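Local coordinates for regulator of G-protein signaling 16 (Mus musculus, PDB 3C7L), which speeds GTP hydrolysis by G protein alpha subunits, driving them into their inactive GDP-bound form and so shortening receptor signalling, including phototransduction, at residues Val32-Ser44 against Met119-Pro131. Sequence-based numbering, arbitrary orientation.
Sequences VAAFHAFLKTEFS and MEKDSYPRFLKSP
Phe38 lies across the backbone of the helix that carries Phe127, and its side chain is worth following outward. Phe38 CB lies 3.8 Å from Phe127 CD1, and CG stays beside that same atom. On one flank CD2 passes Phe127 CB and Phe38 CE2 lies 3.5 Å from Ser123 O; on the other, CE1 brushes CB of Ser130. At the tip, Phe38 CZ ends 3.7 Å from Arg126 NH1. With CG anti to the backbone N (chi1 180°), the ring is laid so that Phe127 CA sits over its centre, a CH-pi contact, while the edge of Phe127 turns toward the same ring in an offset edge-to-face pair. Phe127 in turn takes Phe35 CA over one face.

Phe35 is a knob in a hole formed by Met119, Ser123, Tyr124 and Phe127. Met119 SD lies 3.8 Å from Phe35 CE2, at the ring edge, a Met-aromatic contact, and Leu39 CD2 packs on Ser123. A water joins Ser123 OG to Ser44 OG.

Beyond the Phe38 ring, Arg126 grips Glu42 end-on: Arg126 NH2 to Glu42 OE1 at 2.9 Å (177°) and Arg126 NH1 to Glu42 OE2 at 3.0 Å, both on syn lone pairs, carboxylate and guanidinium planes nearly coplanar. NE and NH2 also hold Asp122 side-on, fixing the guanidinium's rotation. A leucine in place of Arg126 would probably leave Glu42 and Asp122 as neighbouring carboxylates without their shared counter-charge.

Leu25 of helix 22-25 and Ala132 of helix 131-134 also pack on Phe127. The whole is an aromatic cluster of Phe35, Phe38 and Phe127 beside a Glu42-Arg126-Asp122 salt-bridge network, joining helix segments 32-40 and 119-128, whose N-to-C directions make 112°, within the all-helical RGS domain.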
# COMPACT_ATOMS: atom_id res chain seq x y z
N VAL A 32 -2.80 -12.16 -0.18
CA VAL A 32 -2.86 -10.91 -0.94
C VAL A 32 -3.96 -10.96 -2.00
O VAL A 32 -4.71 -10.00 -2.15
CB VAL A 32 -1.51 -10.61 -1.63
CG1 VAL A 32 -1.66 -9.43 -2.57
CG2 VAL A 32 -0.45 -10.31 -0.59
N ALA A 33 -4.07 -12.07 -2.72
CA ALA A 33 -5.09 -12.19 -3.76
C ALA A 33 -6.49 -12.07 -3.17
O ALA A 33 -7.35 -11.37 -3.72
CB ALA A 33 -4.95 -13.53 -4.49
N ALA A 34 -6.72 -12.74 -2.05
CA ALA A 34 -8.02 -12.70 -1.39
C ALA A 34 -8.33 -11.30 -0.86
O ALA A 34 -9.45 -10.79 -1.03
CB ALA A 34 -8.07 -13.71 -0.25
N PHE A 35 -7.35 -10.69 -0.22
CA PHE A 35 -7.53 -9.36 0.34
C PHE A 35 -7.72 -8.31 -0.77
O PHE A 35 -8.50 -7.39 -0.62
CB PHE A 35 -6.35 -8.98 1.24
CG PHE A 35 -6.56 -7.72 2.03
CD1 PHE A 35 -7.76 -7.49 2.71
CD2 PHE A 35 -5.56 -6.75 2.12
CE1 PHE A 35 -7.96 -6.32 3.46
CE2 PHE A 35 -5.74 -5.58 2.87
CZ PHE A 35 -6.94 -5.37 3.54
N HIS A 36 -7.01 -8.47 -1.88
CA HIS A 36 -7.13 -7.53 -2.99
C HIS A 36 -8.56 -7.53 -3.52
O HIS A 36 -9.15 -6.48 -3.75
CB HIS A 36 -6.14 -7.87 -4.11
CG HIS A 36 -6.09 -6.85 -5.21
ND1 HIS A 36 -6.91 -6.91 -6.32
CD2 HIS A 36 -5.35 -5.73 -5.36
CE1 HIS A 36 -6.69 -5.86 -7.09
NE2 HIS A 36 -5.74 -5.13 -6.53
N ALA A 37 -9.12 -8.73 -3.70
CA ALA A 37 -10.48 -8.86 -4.19
C ALA A 37 -11.48 -8.25 -3.21
O ALA A 37 -12.44 -7.60 -3.63
CB ALA A 37 -10.81 -10.32 -4.43
N PHE A 38 -11.25 -8.46 -1.92
CA PHE A 38 -12.13 -7.91 -0.90
C PHE A 38 -12.13 -6.38 -1.00
O PHE A 38 -13.18 -5.74 -0.98
CB PHE A 38 -11.66 -8.33 0.50
CG PHE A 38 -12.52 -7.80 1.62
CD1 PHE A 38 -13.75 -8.38 1.91
CD2 PHE A 38 -12.09 -6.71 2.38
CE1 PHE A 38 -14.55 -7.88 2.94
CE2 PHE A 38 -12.89 -6.20 3.41
CZ PHE A 38 -14.12 -6.79 3.69
N LEU A 39 -10.93 -5.80 -1.12
CA LEU A 39 -10.78 -4.36 -1.24
C LEU A 39 -11.39 -3.79 -2.52
O LEU A 39 -11.99 -2.72 -2.51
CB LEU A 39 -9.29 -3.98 -1.18
CG LEU A 39 -8.59 -4.29 0.15
CD1 LEU A 39 -7.14 -3.82 0.11
CD2 LEU A 39 -9.34 -3.59 1.28
N LYS A 40 -11.24 -4.51 -3.62
CA LYS A 40 -11.77 -4.05 -4.90
C LYS A 40 -13.29 -3.88 -4.88
O LYS A 40 -13.83 -2.97 -5.51
CB LYS A 40 -11.38 -5.04 -6.01
CG LYS A 40 -11.65 -4.54 -7.42
CD LYS A 40 -11.04 -5.47 -8.46
CE LYS A 40 -11.17 -4.90 -9.87
NZ LYS A 40 -10.47 -5.74 -10.88
N THR A 41 -13.99 -4.75 -4.15
CA THR A 41 -15.44 -4.64 -4.10
C THR A 41 -15.89 -3.38 -3.36
O THR A 41 -17.05 -2.97 -3.49
CB THR A 41 -16.08 -5.88 -3.44
OG1 THR A 41 -15.74 -5.92 -2.05
CG2 THR A 41 -15.58 -7.16 -4.12
N GLU A 42 -15.00 -2.78 -2.58
CA GLU A 42 -15.36 -1.54 -1.89
C GLU A 42 -14.48 -0.38 -2.32
O GLU A 42 -14.30 0.60 -1.58
CB GLU A 42 -15.35 -1.70 -0.36
CG GLU A 42 -14.14 -2.36 0.23
CD GLU A 42 -14.26 -2.48 1.74
OE1 GLU A 42 -13.45 -1.87 2.46
OE2 GLU A 42 -15.19 -3.17 2.21
N PHE A 43 -13.95 -0.51 -3.53
CA PHE A 43 -13.11 0.51 -4.15
C PHE A 43 -11.95 1.07 -3.33
O PHE A 43 -11.75 2.28 -3.29
CB PHE A 43 -13.99 1.66 -4.65
CG PHE A 43 -15.05 1.23 -5.61
CD1 PHE A 43 -16.27 0.72 -5.16
CD2 PHE A 43 -14.84 1.31 -6.99
CE1 PHE A 43 -17.25 0.29 -6.05
CE2 PHE A 43 -15.81 0.88 -7.89
CZ PHE A 43 -17.02 0.37 -7.42
N SER A 44 -11.17 0.20 -2.68
CA SER A 44 -10.02 0.67 -1.92
C SER A 44 -8.78 -0.18 -2.16
O SER A 44 -7.82 -0.11 -1.40
CB SER A 44 -10.33 0.72 -0.42
OG SER A 44 -10.53 -0.57 0.13
N MET A 119 -5.78 0.39 6.04
CA MET A 119 -6.15 -1.02 5.89
C MET A 119 -6.16 -1.76 7.23
O MET A 119 -7.17 -2.33 7.64
CB MET A 119 -5.18 -1.74 4.93
CG MET A 119 -5.20 -1.24 3.49
SD MET A 119 -4.06 -2.15 2.39
CE MET A 119 -2.54 -1.30 2.69
N GLU A 120 -5.01 -1.75 7.90
CA GLU A 120 -4.83 -2.45 9.17
C GLU A 120 -5.87 -2.17 10.24
O GLU A 120 -6.23 -3.06 11.01
CB GLU A 120 -3.42 -2.17 9.71
CG GLU A 120 -2.95 -3.10 10.80
CD GLU A 120 -1.45 -3.00 11.04
OE1 GLU A 120 -0.91 -1.88 10.98
OE2 GLU A 120 -0.80 -4.04 11.31
N LYS A 121 -6.38 -0.94 10.30
CA LYS A 121 -7.35 -0.61 11.33
C LYS A 121 -8.81 -0.59 10.87
O LYS A 121 -9.69 -0.20 11.64
CB LYS A 121 -7.00 0.74 11.97
CG LYS A 121 -5.69 0.75 12.72
CD LYS A 121 -5.66 -0.31 13.83
CE LYS A 121 -4.37 -0.24 14.62
NZ LYS A 121 -4.32 -1.28 15.69
N ASP A 122 -9.07 -1.02 9.64
CA ASP A 122 -10.44 -1.03 9.14
C ASP A 122 -10.80 -2.19 8.22
O ASP A 122 -11.51 -3.12 8.62
CB ASP A 122 -10.74 0.29 8.42
CG ASP A 122 -12.09 0.28 7.74
OD1 ASP A 122 -13.06 -0.20 8.36
OD2 ASP A 122 -12.18 0.76 6.59
N SER A 123 -10.30 -2.15 6.98
CA SER A 123 -10.61 -3.20 6.01
C SER A 123 -9.97 -4.55 6.31
O SER A 123 -10.53 -5.59 5.96
CB SER A 123 -10.24 -2.74 4.60
OG SER A 123 -8.89 -2.31 4.51
N TYR A 124 -8.81 -4.54 6.96
CA TYR A 124 -8.12 -5.79 7.29
C TYR A 124 -8.95 -6.60 8.28
O TYR A 124 -9.23 -7.78 8.04
CB TYR A 124 -6.72 -5.47 7.84
CG TYR A 124 -6.00 -6.59 8.57
CD1 TYR A 124 -5.83 -7.86 8.00
CD2 TYR A 124 -5.44 -6.36 9.83
CE1 TYR A 124 -5.10 -8.86 8.66
CE2 TYR A 124 -4.72 -7.34 10.50
CZ TYR A 124 -4.55 -8.59 9.91
OH TYR A 124 -3.82 -9.53 10.58
N PRO A 125 -9.36 -5.99 9.41
CA PRO A 125 -10.17 -6.75 10.37
C PRO A 125 -11.50 -7.20 9.78
O PRO A 125 -12.00 -8.26 10.13
CB PRO A 125 -10.35 -5.75 11.51
CG PRO A 125 -9.07 -5.00 11.49
CD PRO A 125 -8.88 -4.74 10.01
N ARG A 126 -12.09 -6.40 8.89
CA ARG A 126 -13.36 -6.80 8.29
C ARG A 126 -13.14 -7.95 7.31
O ARG A 126 -14.02 -8.81 7.14
CB ARG A 126 -14.05 -5.61 7.61
CG ARG A 126 -14.64 -4.62 8.62
CD ARG A 126 -15.47 -3.50 7.99
NE ARG A 126 -14.68 -2.55 7.22
CZ ARG A 126 -14.52 -2.60 5.90
NH1 ARG A 126 -15.10 -3.56 5.19
NH2 ARG A 126 -13.80 -1.67 5.29
N PHE A 127 -11.97 -7.98 6.69
CA PHE A 127 -11.64 -9.05 5.75
C PHE A 127 -11.58 -10.37 6.50
O PHE A 127 -12.04 -11.40 6.01
CB PHE A 127 -10.26 -8.80 5.10
CG PHE A 127 -9.68 -10.02 4.42
CD1 PHE A 127 -10.29 -10.58 3.30
CD2 PHE A 127 -8.52 -10.63 4.92
CE1 PHE A 127 -9.76 -11.71 2.68
CE2 PHE A 127 -7.99 -11.77 4.30
CZ PHE A 127 -8.61 -12.31 3.18
N LEU A 128 -10.99 -10.32 7.69
CA LEU A 128 -10.85 -11.52 8.51
C LEU A 128 -12.19 -12.06 8.99
O LEU A 128 -12.32 -13.24 9.29
CB LEU A 128 -9.95 -11.24 9.71
CG LEU A 128 -8.51 -10.85 9.37
CD1 LEU A 128 -7.74 -10.57 10.67
CD2 LEU A 128 -7.83 -11.96 8.57
N LYS A 129 -13.19 -11.19 9.06
CA LYS A 129 -14.52 -11.59 9.51
C LYS A 129 -15.48 -11.80 8.34
O LYS A 129 -16.69 -11.83 8.53
CB LYS A 129 -15.08 -10.54 10.47
CG LYS A 129 -14.26 -10.41 11.75
CD LYS A 129 -14.63 -9.18 12.55
CE LYS A 129 -13.68 -9.01 13.72
NZ LYS A 129 -13.82 -7.67 14.37
N SER A 130 -14.93 -11.96 7.14
CA SER A 130 -15.75 -12.17 5.95
C SER A 130 -15.58 -13.60 5.44
O SER A 130 -14.66 -14.31 5.85
CB SER A 130 -15.31 -11.21 4.85
OG SER A 130 -14.07 -11.63 4.31
N PRO A 131 -16.48 -14.04 4.55
CA PRO A 131 -16.36 -15.40 4.03
C PRO A 131 -15.05 -15.61 3.29
O PRO A 131 -14.50 -16.71 3.29
CB PRO A 131 -17.57 -15.52 3.10
CG PRO A 131 -18.59 -14.65 3.78
CD PRO A 131 -17.76 -13.43 4.15
O HOH W 1 -8.84 -0.13 2.69